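Local atomic coordinates of putative phosphomannomutase (Thermus thermophilus, PDB entry 1TUO), a protein that probably works as a magnesium-dependent phosphosugar mutase of the phosphohexose mutase family, perhaps acting on phosphopentoses. Residues T107-Y115 with P215-E223; H268-L276 with A292-L300. All coordinates share one frame; numbering follows the deposited sequence.

Interaction 1. Residues T107-Y115 with P215-E223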
ATOM      1  N   THR A 107       8.177   8.961   5.008  1.00 15.66           N
ATOM      2  CA  THR A 107       8.275   8.046   3.887  1.00 14.53           C
ATOM      3  C   THR A 107       7.728   8.685   2.621  1.00 15.21           C
ATOM      4  O   THR A 107       6.974   9.658   2.682  1.00 15.30           O
ATOM      5  CB  THR A 107       7.470   6.741   4.160  1.00 14.83           C
ATOM      6  OG1 THR A 107       7.705   5.798   3.109  1.00 15.32           O
ATOM      7  CG2 THR A 107       5.971   7.033   4.218  1.00 15.26           C
ATOM      8  N   ALA A 108       8.147   8.137   1.484  1.00 14.50           N
ATOM      9  CA  ALA A 108       7.673   8.562   0.176  1.00 17.09           C
ATOM     10  C   ALA A 108       7.236   7.268  -0.516  1.00 17.75           C
ATOM     11  O   ALA A 108       7.175   7.171  -1.745  1.00 18.40           O
ATOM     12  CB  ALA A 108       8.773   9.265  -0.614  1.00 18.22           C
ATOM     13  N   SER A 109       6.967   6.262   0.315  1.00 18.58           N
ATOM     14  CA  SER A 109       6.451   4.971  -0.129  1.00 18.07           C
ATOM     15  C   SER A 109       7.170   4.305  -1.304  1.00 19.64           C
ATOM     16  O   SER A 109       8.290   3.827  -1.163  1.00 19.65           O
ATOM     17  CB  SER A 109       4.954   5.145  -0.442  1.00 20.41           C
ATOM     18  OG  SER A 109       4.290   3.912  -0.679  1.00 20.57           O
ATOM     19  N   HIS A 110       6.520   4.285  -2.461  1.00 19.29           N
ATOM     20  CA  HIS A 110       7.071   3.640  -3.654  1.00 21.99           C
ATOM     21  C   HIS A 110       7.747   4.597  -4.633  1.00 21.02           C
ATOM     22  O   HIS A 110       8.154   4.189  -5.718  1.00 21.94           O
ATOM     23  CB  HIS A 110       5.940   2.919  -4.378  1.00 25.02           C
ATOM     24  CG  HIS A 110       4.875   3.845  -4.870  1.00 29.56           C
ATOM     25  ND1 HIS A 110       4.904   4.414  -6.125  1.00 31.87           N
ATOM     26  CD2 HIS A 110       3.787   4.361  -4.249  1.00 32.72           C
ATOM     27  CE1 HIS A 110       3.881   5.240  -6.256  1.00 33.68           C
ATOM     28  NE2 HIS A 110       3.189   5.226  -5.131  1.00 34.06           N
ATOM     29  N   ASN A 111       7.871   5.864  -4.258  1.00 20.17           N
ATOM     30  CA  ASN A 111       8.478   6.852  -5.141  1.00 21.14           C
ATOM     31  C   ASN A 111       9.991   6.757  -5.283  1.00 19.54           C
ATOM     32  O   ASN A 111      10.664   6.099  -4.495  1.00 18.81           O
ATOM     33  CB  ASN A 111       8.098   8.254  -4.674  1.00 22.57           C
ATOM     34  CG  ASN A 111       6.640   8.560  -4.911  1.00 26.88           C
ATOM     35  OD1 ASN A 111       6.145   8.436  -6.034  1.00 31.72           O
ATOM     36  ND2 ASN A 111       5.939   8.965  -3.861  1.00 29.37           N
ATOM     37  N   PRO A 112      10.546   7.416  -6.315  1.00 20.45           N
ATOM     38  CA  PRO A 112      11.991   7.391  -6.538  1.00 20.31           C
ATOM     39  C   PRO A 112      12.737   7.828  -5.274  1.00 19.56           C
ATOM     40  O   PRO A 112      12.204   8.582  -4.457  1.00 19.84           O
ATOM     41  CB  PRO A 112      12.169   8.357  -7.706  1.00 21.02           C
ATOM     42  CG  PRO A 112      10.913   8.122  -8.508  1.00 20.36           C
ATOM     43  CD  PRO A 112       9.852   8.107  -7.417  1.00 20.60           C
ATOM     44  N   PRO A 113      13.991   7.383  -5.120  1.00 19.71           N
ATOM     45  CA  PRO A 113      14.876   7.666  -3.985  1.00 19.98           C
ATOM     46  C   PRO A 113      15.010   9.113  -3.507  1.00 17.92           C
ATOM     47  O   PRO A 113      15.160   9.357  -2.308  1.00 18.43           O
ATOM     48  CB  PRO A 113      16.222   7.115  -4.452  1.00 21.17           C
ATOM     49  CG  PRO A 113      15.851   6.018  -5.360  1.00 20.86           C
ATOM     50  CD  PRO A 113      14.700   6.587  -6.140  1.00 20.88           C
ATOM     51  N   GLN A 114      14.977  10.062  -4.434  1.00 18.46           N
ATOM     52  CA  GLN A 114      15.148  11.464  -4.067  1.00 18.77           C
ATOM     53  C   GLN A 114      13.980  12.077  -3.303  1.00 18.65           C
ATOM     54  O   GLN A 114      14.108  13.175  -2.770  1.00 16.40           O
ATOM     55  CB  GLN A 114      15.433  12.324  -5.310  1.00 20.43           C
ATOM     56  CG  GLN A 114      14.302  12.361  -6.323  1.00 22.25           C
ATOM     57  CD  GLN A 114      14.402  11.253  -7.349  1.00 23.04           C
ATOM     58  OE1 GLN A 114      14.847  10.146  -7.043  1.00 25.12           O
ATOM     59  NE2 GLN A 114      13.978  11.543  -8.577  1.00 25.68           N
ATOM     60  N   TYR A 115      12.853  11.372  -3.238  1.00 16.66           N
ATOM     61  CA  TYR A 115      11.685  11.897  -2.535  1.00 17.33           C
ATOM     62  C   TYR A 115      11.536  11.434  -1.099  1.00 15.48           C
ATOM     63  O   TYR A 115      11.951  10.341  -0.734  1.00 17.33           O
ATOM     64  CB  TYR A 115      10.388  11.510  -3.252  1.00 19.03           C
ATOM     65  CG  TYR A 115      10.231  12.105  -4.622  1.00 22.39           C
ATOM     66  CD1 TYR A 115      10.691  11.429  -5.751  1.00 23.47           C
ATOM     67  CD2 TYR A 115       9.620  13.347  -4.793  1.00 23.16           C
ATOM     68  CE1 TYR A 115      10.542  11.979  -7.022  1.00 24.80           C
ATOM     69  CE2 TYR A 115       9.469  13.905  -6.056  1.00 25.70           C
ATOM     70  CZ  TYR A 115       9.930  13.217  -7.164  1.00 26.47           C
ATOM     71  OH  TYR A 115       9.778  13.768  -8.415  1.00 29.95           O
ATOM     72  N   PRO A 215      19.251   3.442   0.722  1.00 22.62           N
ATOM     73  CA  PRO A 215      18.531   4.655   0.318  1.00 22.39           C
ATOM     74  C   PRO A 215      18.302   4.807  -1.181  1.00 22.47           C
ATOM     75  O   PRO A 215      17.473   5.615  -1.601  1.00 22.72           O
ATOM     76  CB  PRO A 215      19.382   5.784   0.911  1.00 22.52           C
ATOM     77  CG  PRO A 215      20.746   5.193   0.976  1.00 22.72           C
ATOM     78  CD  PRO A 215      20.485   3.783   1.450  1.00 21.94           C
ATOM     79  N   LEU A 216      19.032   4.042  -1.989  1.00 21.51           N
ATOM     80  CA  LEU A 216      18.846   4.095  -3.432  1.00 23.18           C
ATOM     81  C   LEU A 216      18.119   2.830  -3.887  1.00 22.24           C
ATOM     82  O   LEU A 216      17.946   2.588  -5.082  1.00 22.99           O
ATOM     83  CB  LEU A 216      20.191   4.223  -4.152  1.00 24.52           C
ATOM     84  CG  LEU A 216      20.906   5.570  -3.979  1.00 26.93           C
ATOM     85  CD1 LEU A 216      22.213   5.549  -4.757  1.00 27.17           C
ATOM     86  CD2 LEU A 216      20.019   6.703  -4.474  1.00 28.81           C
ATOM     87  N   PHE A 217      17.694   2.038  -2.907  1.00 22.29           N
ATOM     88  CA  PHE A 217      16.949   0.798  -3.125  1.00 21.57           C
ATOM     89  C   PHE A 217      17.607  -0.115  -4.171  1.00 23.72           C
ATOM     90  O   PHE A 217      16.967  -0.651  -5.063  1.00 23.71           O
ATOM     91  CB  PHE A 217      15.526   1.154  -3.563  1.00 21.47           C
ATOM     92  CG  PHE A 217      14.851   2.010  -2.525  1.00 19.12           C
ATOM     93  CD1 PHE A 217      14.887   3.393  -2.643  1.00 18.38           C
ATOM     94  CD2 PHE A 217      14.207   1.416  -1.449  1.00 20.24           C
ATOM     95  CE1 PHE A 217      14.282   4.186  -1.678  1.00 21.22           C
ATOM     96  CE2 PHE A 217      13.600   2.220  -0.484  1.00 20.54           C
ATOM     97  CZ  PHE A 217      13.633   3.604  -0.594  1.00 19.88           C
ATOM     98  N   HIS A 218      18.939  -0.255  -4.048  1.00 24.04           N
ATOM     99  CA  HIS A 218      19.686  -1.154  -4.942  1.00 25.16           C
ATOM    100  C   HIS A 218      19.542  -0.822  -6.437  1.00 24.27           C
ATOM    101  O   HIS A 218      19.639  -1.692  -7.298  1.00 26.48           O
ATOM    102  CB  HIS A 218      19.243  -2.600  -4.686  1.00 25.95           C
ATOM    103  CG  HIS A 218      19.522  -2.992  -3.257  1.00 28.72           C
ATOM    104  ND1 HIS A 218      20.751  -3.346  -2.802  1.00 31.18           N
ATOM    105  CD2 HIS A 218      18.616  -3.069  -2.195  1.00 29.89           C
ATOM    106  CE1 HIS A 218      20.586  -3.615  -1.490  1.00 31.03           C
ATOM    107  NE2 HIS A 218      19.319  -3.456  -1.101  1.00 29.65           N
ATOM    108  N   GLY A 219      19.270   0.464  -6.748  1.00 24.42           N
ATOM    109  CA  GLY A 219      19.347   0.902  -8.148  1.00 25.10           C
ATOM    110  C   GLY A 219      17.982   0.890  -8.859  1.00 25.59           C
ATOM    111  O   GLY A 219      17.856   1.153 -10.048  1.00 25.51           O
ATOM    112  N   VAL A 220      16.886   0.606  -8.167  1.00 24.03           N
ATOM    113  CA  VAL A 220      15.574   0.642  -8.810  1.00 23.37           C
ATOM    114  C   VAL A 220      14.650   1.495  -7.956  1.00 21.79           C
ATOM    115  O   VAL A 220      15.045   1.960  -6.887  1.00 22.16           O
ATOM    116  CB  VAL A 220      14.944  -0.772  -8.917  1.00 22.44           C
ATOM    117  CG1 VAL A 220      15.826  -1.678  -9.751  1.00 24.05           C
ATOM    118  CG2 VAL A 220      14.750  -1.367  -7.525  1.00 23.79           C
ATOM    119  N   ASN A 221      13.432   1.726  -8.439  1.00 20.59           N
ATOM    120  CA  ASN A 221      12.456   2.473  -7.649  1.00 20.27           C
ATOM    121  C   ASN A 221      11.799   1.386  -6.809  1.00 19.07           C
ATOM    122  O   ASN A 221      11.534   0.292  -7.309  1.00 17.58           O
ATOM    123  CB  ASN A 221      11.402   3.134  -8.534  1.00 20.13           C
ATOM    124  CG  ASN A 221      11.938   4.335  -9.287  1.00 23.34           C
ATOM    125  OD1 ASN A 221      11.391   4.719 -10.322  1.00 27.01           O
ATOM    126  ND2 ASN A 221      12.994   4.943  -8.766  1.00 21.23           N
ATOM    127  N   PRO A 222      11.542   1.666  -5.521  1.00 18.76           N
ATOM    128  CA  PRO A 222      10.914   0.680  -4.635  1.00 19.56           C
ATOM    129  C   PRO A 222       9.422   0.510  -4.909  1.00 20.10           C
ATOM    130  O   PRO A 222       8.588   0.645  -4.013  1.00 19.11           O
ATOM    131  CB  PRO A 222      11.202   1.240  -3.244  1.00 19.60           C
ATOM    132  CG  PRO A 222      11.118   2.714  -3.465  1.00 18.76           C
ATOM    133  CD  PRO A 222      11.864   2.905  -4.790  1.00 17.50           C
ATOM    134  N   GLU A 223       9.100   0.226  -6.165  1.00 18.94           N
ATOM    135  CA  GLU A 223       7.721   0.011  -6.590  1.00 19.34           C
ATOM    136  C   GLU A 223       7.743  -1.389  -7.202  1.00 19.35           C
ATOM    137  O   GLU A 223       8.383  -1.612  -8.231  1.00 18.23           O
ATOM    138  CB  GLU A 223       7.318   1.054  -7.642  1.00 20.17           C
ATOM    139  CG  GLU A 223       5.826   1.086  -7.937  1.00 24.40           C
ATOM    140  CD  GLU A 223       5.462   2.005  -9.096  1.00 28.35           C
ATOM    141  OE1 GLU A 223       6.289   2.858  -9.480  1.00 29.19           O
ATOM    142  OE2 GLU A 223       4.334   1.878  -9.616  1.00 29.91           O
TER
HETATM  143  O   HOH W   1       8.197   4.748  -8.367  1.00 29.50           O
HETATM  144  O   HOH W   2      16.345   7.706  -0.199  1.00 18.13           O
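Pro113 settles against Pro215, Leu216, Phe217 and Asn221, tying a loop of alpha/beta/alpha domain I to one of domain II. The first loop carries the Thr-Ala-Ser-His-Asn-Pro sequence of the phosphohexose mutases, and in relatives its serine is the phosphorylated active-site residue. Consistent with that role, Ser109 OG is hydrogen-bonded to Asp251 and Asp249, while Arg58 gathers the carbonyls of Ser109, Asn111, Pro112 and Tyr115. No direct hydrogen bond joins 107-115 to 215-223. Pro113 touches with three ring carbons: CB meets Leu216 CD2 at 3.8 Å and also lies close to Pro215 O, CG comes to the edge of the Phe217 ring, 3.9 Å from its CD1, and CD faces the Asn221 amide. Asn221 ND2 lies 3.5 Å from Pro113 CD and equally near Pro112 CA, with the amide nitrogen touching both prolines where they join. With an alanine here that amide would be missing, and a gap would probably open beside Pro112 and Pro113. At the other end of the contact His110 has its CG between backbone N and carbonyl carbon (chi1 63°), which lays the imidazole alongside Glu223, both side chains pointing the same way with ring and carboxylate planes 59° apart. His110 ND1 stays 3.9 Å from Glu223 CD without bonding, and is buried with no polar partner in the model. Water takes over the polar links: one molecule bridges His110 O and Glu223 OE1, and a second donates to both Pro113 O and Pro215 O. Between these ends Pro222 holds its CG 3.7 Å above the centre of the Phe217 ring. Pro222 O in turn receives a CA-H...O contact from His110 CA at 3.4 Å.

Interaction 2. Residues H268-L276 with A292-L300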
ATOM      1  N   HIS A 268      -4.465  -6.604  -9.292  1.00 19.55           N
ATOM      2  CA  HIS A 268      -5.841  -7.011  -9.566  1.00 19.99           C
ATOM      3  C   HIS A 268      -5.971  -8.500  -9.282  1.00 18.57           C
ATOM      4  O   HIS A 268      -6.979  -8.957  -8.741  1.00 20.74           O
ATOM      5  CB  HIS A 268      -6.183  -6.728 -11.029  1.00 20.43           C
ATOM      6  CG  HIS A 268      -5.939  -5.307 -11.436  1.00 22.68           C
ATOM      7  ND1 HIS A 268      -6.794  -4.279 -11.101  1.00 22.09           N
ATOM      8  CD2 HIS A 268      -4.910  -4.739 -12.108  1.00 22.44           C
ATOM      9  CE1 HIS A 268      -6.301  -3.137 -11.550  1.00 25.10           C
ATOM     10  NE2 HIS A 268      -5.158  -3.388 -12.163  1.00 25.09           N
ATOM     11  N   GLN A 269      -4.939  -9.249  -9.653  1.00 19.45           N
ATOM     12  CA  GLN A 269      -4.930 -10.683  -9.425  1.00 18.33           C
ATOM     13  C   GLN A 269      -4.810 -10.950  -7.930  1.00 19.00           C
ATOM     14  O   GLN A 269      -5.502 -11.809  -7.388  1.00 19.44           O
ATOM     15  CB  GLN A 269      -3.774 -11.328 -10.183  1.00 18.99           C
ATOM     16  CG  GLN A 269      -3.961 -11.275 -11.705  1.00 19.84           C
ATOM     17  CD  GLN A 269      -2.741 -11.762 -12.466  1.00 19.64           C
ATOM     18  OE1 GLN A 269      -1.729 -11.068 -12.541  1.00 21.51           O
ATOM     19  NE2 GLN A 269      -2.832 -12.959 -13.033  1.00 21.72           N
ATOM     20  N   VAL A 270      -3.946 -10.204  -7.255  1.00 17.90           N
ATOM     21  CA  VAL A 270      -3.790 -10.396  -5.819  1.00 17.45           C
ATOM     22  C   VAL A 270      -5.077 -10.066  -5.084  1.00 16.56           C
ATOM     23  O   VAL A 270      -5.547 -10.844  -4.252  1.00 16.77           O
ATOM     24  CB  VAL A 270      -2.670  -9.510  -5.249  1.00 18.07           C
ATOM     25  CG1 VAL A 270      -2.768  -9.447  -3.718  1.00 19.56           C
ATOM     26  CG2 VAL A 270      -1.327 -10.058  -5.667  1.00 20.07           C
ATOM     27  N   LEU A 271      -5.648  -8.905  -5.393  1.00 17.31           N
ATOM     28  CA  LEU A 271      -6.867  -8.469  -4.724  1.00 17.68           C
ATOM     29  C   LEU A 271      -8.034  -9.431  -4.905  1.00 18.16           C
ATOM     30  O   LEU A 271      -8.696  -9.797  -3.932  1.00 17.87           O
ATOM     31  CB  LEU A 271      -7.276  -7.078  -5.216  1.00 18.00           C
ATOM     32  CG  LEU A 271      -8.552  -6.515  -4.594  1.00 19.02           C
ATOM     33  CD1 LEU A 271      -8.396  -6.374  -3.078  1.00 19.12           C
ATOM     34  CD2 LEU A 271      -8.851  -5.162  -5.235  1.00 21.27           C
ATOM     35  N   THR A 272      -8.292  -9.844  -6.142  1.00 17.41           N
ATOM     36  CA  THR A 272      -9.404 -10.759  -6.388  1.00 18.30           C
ATOM     37  C   THR A 272      -9.158 -12.151  -5.811  1.00 18.66           C
ATOM     38  O   THR A 272     -10.086 -12.791  -5.308  1.00 19.58           O
ATOM     39  CB  THR A 272      -9.720 -10.873  -7.901  1.00 18.30           C
ATOM     40  OG1 THR A 272      -8.558 -11.308  -8.615  1.00 18.11           O
ATOM     41  CG2 THR A 272     -10.171  -9.528  -8.437  1.00 19.61           C
ATOM     42  N   THR A 273      -7.916 -12.621  -5.881  1.00 18.37           N
ATOM     43  CA  THR A 273      -7.579 -13.936  -5.342  1.00 19.66           C
ATOM     44  C   THR A 273      -7.814 -13.927  -3.829  1.00 20.33           C
ATOM     45  O   THR A 273      -8.386 -14.865  -3.280  1.00 20.04           O
ATOM     46  CB  THR A 273      -6.101 -14.305  -5.623  1.00 20.68           C
ATOM     47  OG1 THR A 273      -5.903 -14.454  -7.039  1.00 21.69           O
ATOM     48  CG2 THR A 273      -5.734 -15.614  -4.933  1.00 21.66           C
ATOM     49  N   LEU A 274      -7.388 -12.858  -3.161  1.00 19.85           N
ATOM     50  CA  LEU A 274      -7.574 -12.763  -1.715  1.00 19.63           C
ATOM     51  C   LEU A 274      -9.033 -12.501  -1.358  1.00 20.01           C
ATOM     52  O   LEU A 274      -9.513 -12.940  -0.314  1.00 20.18           O
ATOM     53  CB  LEU A 274      -6.671 -11.671  -1.120  1.00 18.71           C
ATOM     54  CG  LEU A 274      -5.179 -12.030  -1.078  1.00 17.46           C
ATOM     55  CD1 LEU A 274      -4.403 -10.909  -0.387  1.00 20.34           C
ATOM     56  CD2 LEU A 274      -4.970 -13.354  -0.332  1.00 20.74           C
ATOM     57  N   ALA A 275      -9.756 -11.794  -2.222  1.00 19.41           N
ATOM     58  CA  ALA A 275     -11.163 -11.538  -1.941  1.00 18.73           C
ATOM     59  C   ALA A 275     -11.899 -12.874  -1.972  1.00 19.59           C
ATOM     60  O   ALA A 275     -12.736 -13.154  -1.116  1.00 19.59           O
ATOM     61  CB  ALA A 275     -11.763 -10.588  -2.979  1.00 19.58           C
ATOM     62  N   LEU A 276     -11.569 -13.703  -2.956  1.00 18.81           N
ATOM     63  CA  LEU A 276     -12.210 -15.007  -3.093  1.00 20.11           C
ATOM     64  C   LEU A 276     -11.887 -15.893  -1.898  1.00 20.36           C
ATOM     65  O   LEU A 276     -12.771 -16.516  -1.324  1.00 21.84           O
ATOM     66  CB  LEU A 276     -11.742 -15.706  -4.370  1.00 20.28           C
ATOM     67  CG  LEU A 276     -12.292 -17.117  -4.606  1.00 20.48           C
ATOM     68  CD1 LEU A 276     -13.810 -17.064  -4.714  1.00 19.76           C
ATOM     69  CD2 LEU A 276     -11.697 -17.683  -5.888  1.00 21.25           C
ATOM     70  N   ALA A 292      -9.873   2.424 -10.417  1.00 21.26           N
ATOM     71  CA  ALA A 292      -9.004   1.781 -11.400  1.00 22.06           C
ATOM     72  C   ALA A 292      -8.810   0.282 -11.187  1.00 22.71           C
ATOM     73  O   ALA A 292      -8.029  -0.361 -11.895  1.00 23.08           O
ATOM     74  CB  ALA A 292      -7.647   2.487 -11.430  1.00 23.68           C
ATOM     75  N   VAL A 293      -9.520  -0.274 -10.213  1.00 22.21           N
ATOM     76  CA  VAL A 293      -9.432  -1.697  -9.920  1.00 20.74           C
ATOM     77  C   VAL A 293     -10.269  -2.525 -10.898  1.00 20.54           C
ATOM     78  O   VAL A 293     -11.339  -2.102 -11.333  1.00 20.71           O
ATOM     79  CB  VAL A 293      -9.897  -1.987  -8.468  1.00 22.01           C
ATOM     80  CG1 VAL A 293     -10.028  -3.485  -8.243  1.00 20.51           C
ATOM     81  CG2 VAL A 293      -8.901  -1.390  -7.477  1.00 20.89           C
ATOM     82  N   THR A 294      -9.756  -3.704 -11.228  1.00 19.85           N
ATOM     83  CA  THR A 294     -10.390  -4.646 -12.148  1.00 19.46           C
ATOM     84  C   THR A 294     -11.876  -4.849 -11.897  1.00 21.02           C
ATOM     85  O   THR A 294     -12.313  -4.907 -10.746  1.00 20.20           O
ATOM     86  CB  THR A 294      -9.727  -6.034 -12.055  1.00 20.06           C
ATOM     87  OG1 THR A 294     -10.442  -6.962 -12.881  1.00 20.32           O
ATOM     88  CG2 THR A 294      -9.752  -6.538 -10.609  1.00 19.89           C
ATOM     89  N   TRP A 295     -12.653  -4.974 -12.969  1.00 21.46           N
ATOM     90  CA  TRP A 295     -14.077  -5.207 -12.800  1.00 24.51           C
ATOM     91  C   TRP A 295     -14.350  -6.670 -12.475  1.00 22.68           C
ATOM     92  O   TRP A 295     -15.504  -7.069 -12.331  1.00 22.23           O
ATOM     93  CB  TRP A 295     -14.871  -4.789 -14.043  1.00 29.80           C
ATOM     94  CG  TRP A 295     -14.341  -5.300 -15.339  1.00 35.78           C
ATOM     95  CD1 TRP A 295     -13.468  -6.334 -15.530  1.00 38.01           C
ATOM     96  CD2 TRP A 295     -14.671  -4.806 -16.638  1.00 40.30           C
ATOM     97  NE1 TRP A 295     -13.233  -6.513 -16.877  1.00 40.86           N
ATOM     98  CE2 TRP A 295     -13.962  -5.587 -17.578  1.00 41.13           C
ATOM     99  CE3 TRP A 295     -15.503  -3.776 -17.101  1.00 41.56           C
ATOM    100  CZ2 TRP A 295     -14.059  -5.370 -18.953  1.00 42.78           C
ATOM    101  CZ3 TRP A 295     -15.599  -3.562 -18.468  1.00 43.14           C
ATOM    102  CH2 TRP A 295     -14.880  -4.355 -19.377  1.00 42.92           C
ATOM    103  N   LEU A 296     -13.296  -7.478 -12.371  1.00 22.40           N
ATOM    104  CA  LEU A 296     -13.495  -8.878 -12.024  1.00 21.88           C
ATOM    105  C   LEU A 296     -13.963  -8.928 -10.572  1.00 21.35           C
ATOM    106  O   LEU A 296     -14.651  -9.860 -10.167  1.00 20.88           O
ATOM    107  CB  LEU A 296     -12.203  -9.691 -12.183  1.00 22.21           C
ATOM    108  CG  LEU A 296     -12.061 -10.533 -13.459  1.00 23.56           C
ATOM    109  CD1 LEU A 296     -11.791  -9.623 -14.652  1.00 24.19           C
ATOM    110  CD2 LEU A 296     -10.920 -11.534 -13.294  1.00 24.69           C
ATOM    111  N   LEU A 297     -13.590  -7.926  -9.780  1.00 20.84           N
ATOM    112  CA  LEU A 297     -14.021  -7.925  -8.383  1.00 20.84           C
ATOM    113  C   LEU A 297     -15.535  -7.720  -8.333  1.00 21.40           C
ATOM    114  O   LEU A 297     -16.241  -8.408  -7.586  1.00 21.55           O
ATOM    115  CB  LEU A 297     -13.316  -6.824  -7.584  1.00 20.20           C
ATOM    116  CG  LEU A 297     -13.653  -6.786  -6.088  1.00 22.16           C
ATOM    117  CD1 LEU A 297     -13.361  -8.142  -5.451  1.00 22.17           C
ATOM    118  CD2 LEU A 297     -12.835  -5.696  -5.416  1.00 22.36           C
ATOM    119  N   ASP A 298     -16.035  -6.778  -9.133  1.00 20.87           N
ATOM    120  CA  ASP A 298     -17.473  -6.507  -9.186  1.00 23.01           C
ATOM    121  C   ASP A 298     -18.206  -7.778  -9.606  1.00 21.76           C
ATOM    122  O   ASP A 298     -19.218  -8.152  -9.008  1.00 22.06           O
ATOM    123  CB  ASP A 298     -17.794  -5.408 -10.209  1.00 24.42           C
ATOM    124  CG  ASP A 298     -16.988  -4.146  -9.990  1.00 27.69           C
ATOM    125  OD1 ASP A 298     -17.604  -3.074  -9.823  1.00 27.25           O
ATOM    126  OD2 ASP A 298     -15.742  -4.225  -9.995  1.00 28.88           O
ATOM    127  N   ARG A 299     -17.689  -8.437 -10.642  1.00 21.99           N
ATOM    128  CA  ARG A 299     -18.296  -9.667 -11.149  1.00 22.71           C
ATOM    129  C   ARG A 299     -18.259 -10.774 -10.099  1.00 23.05           C
ATOM    130  O   ARG A 299     -19.239 -11.501  -9.922  1.00 22.71           O
ATOM    131  CB  ARG A 299     -17.580 -10.129 -12.432  1.00 24.62           C
ATOM    132  CG  ARG A 299     -18.086 -11.460 -13.017  1.00 26.30           C
ATOM    133  CD  ARG A 299     -19.574 -11.422 -13.362  1.00 29.72           C
ATOM    134  NE  ARG A 299     -19.869 -10.608 -14.541  1.00 32.50           N
ATOM    135  CZ  ARG A 299     -19.661 -10.992 -15.798  1.00 33.28           C
ATOM    136  NH1 ARG A 299     -19.151 -12.191 -16.062  1.00 33.20           N
ATOM    137  NH2 ARG A 299     -19.970 -10.174 -16.799  1.00 33.02           N
ATOM    138  N   LEU A 300     -17.138 -10.900  -9.392  1.00 23.33           N
ATOM    139  CA  LEU A 300     -17.028 -11.934  -8.367  1.00 24.72           C
ATOM    140  C   LEU A 300     -18.106 -11.701  -7.309  1.00 24.81           C
ATOM    141  O   LEU A 300     -18.757 -12.642  -6.845  1.00 24.99           O
ATOM    142  CB  LEU A 300     -15.641 -11.902  -7.717  1.00 25.40           C
ATOM    143  CG  LEU A 300     -15.279 -13.066  -6.790  1.00 27.34           C
ATOM    144  CD1 LEU A 300     -15.193 -14.362  -7.596  1.00 26.39           C
ATOM    145  CD2 LEU A 300     -13.943 -12.786  -6.109  1.00 28.09           C
TER
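His268 grips the turn in front of helix 296-304, opening a contact between two neighbouring helices of alpha/beta/alpha domain III that are linked in sequence through strand 286-290. The short helical segments run nearly parallel, 15° apart, with their axes 10.1 Å from each other at closest approach. His268 ND1 accepts from Thr294 N at 3.0 Å (N-H...N angle 147°), the donor lying somewhat out of the ring plane. The edge of the same ring reaches the backbone: His268 CE1 lies 3.3 Å from Ala292 O, a buried carbonyl without a hydrogen-bonding partner. The rings of Tyr383 and His381 also meet this imidazole. Thr294 OG1 accepts a capping bond from Leu296 N and is also hydrogen-bonded to Glu444, while the methyl CG2 of Thr294 turns to the CB of His268. One turn on, Leu271 crosses Val293 at about a right angle, its CD2 3.6 Å from Val293 CG1, and the same methyl also rests near Leu297 CD2. Thr272 has its hydroxyl between the backbone N and carbonyl carbon (chi1 57°), where OG1 can donate to His268 O at 2.8 Å. That carbonyl also accepts from Thr272 N, so two bonds from one residue hold it. The hydroxyl being bound back to its own helix, the methyl is what faces the partner: Thr272 CG2 and Thr294 CG2 meet tip to tip at 3.7 Å. Farther along, Ala275 offers a small side chain to the larger leucines, and its CB touches Leu297 CD1 at 3.8 Å. The two methyls of Leu297 are thus divided between successive turns, CD2 to Leu271 and CD1 to Ala275. Leu276 closes the series where its CB lies 4.0 Å from Leu300 CD2.

Overall arrangement
The two contacts share no secondary-structure element and lie on opposite sides of the chain's centre, with their own centres 27 Å apart and nearest atoms about 11 Å apart. Interaction 1 joins loops of the first two domains beside the probable active site and is only partly buried. Prolines supply much of its surface, and waters carry its polar links. Interaction 2 lies inside domain III and is buried throughout: a helix packs on the next helix and the turn before it through leucine, valine, alanine and threonine carbons, with a single direct side-chain-to-backbone bond at one end. That end also borders Glu444 and Tyr383, both on strands of the C-terminal sheet.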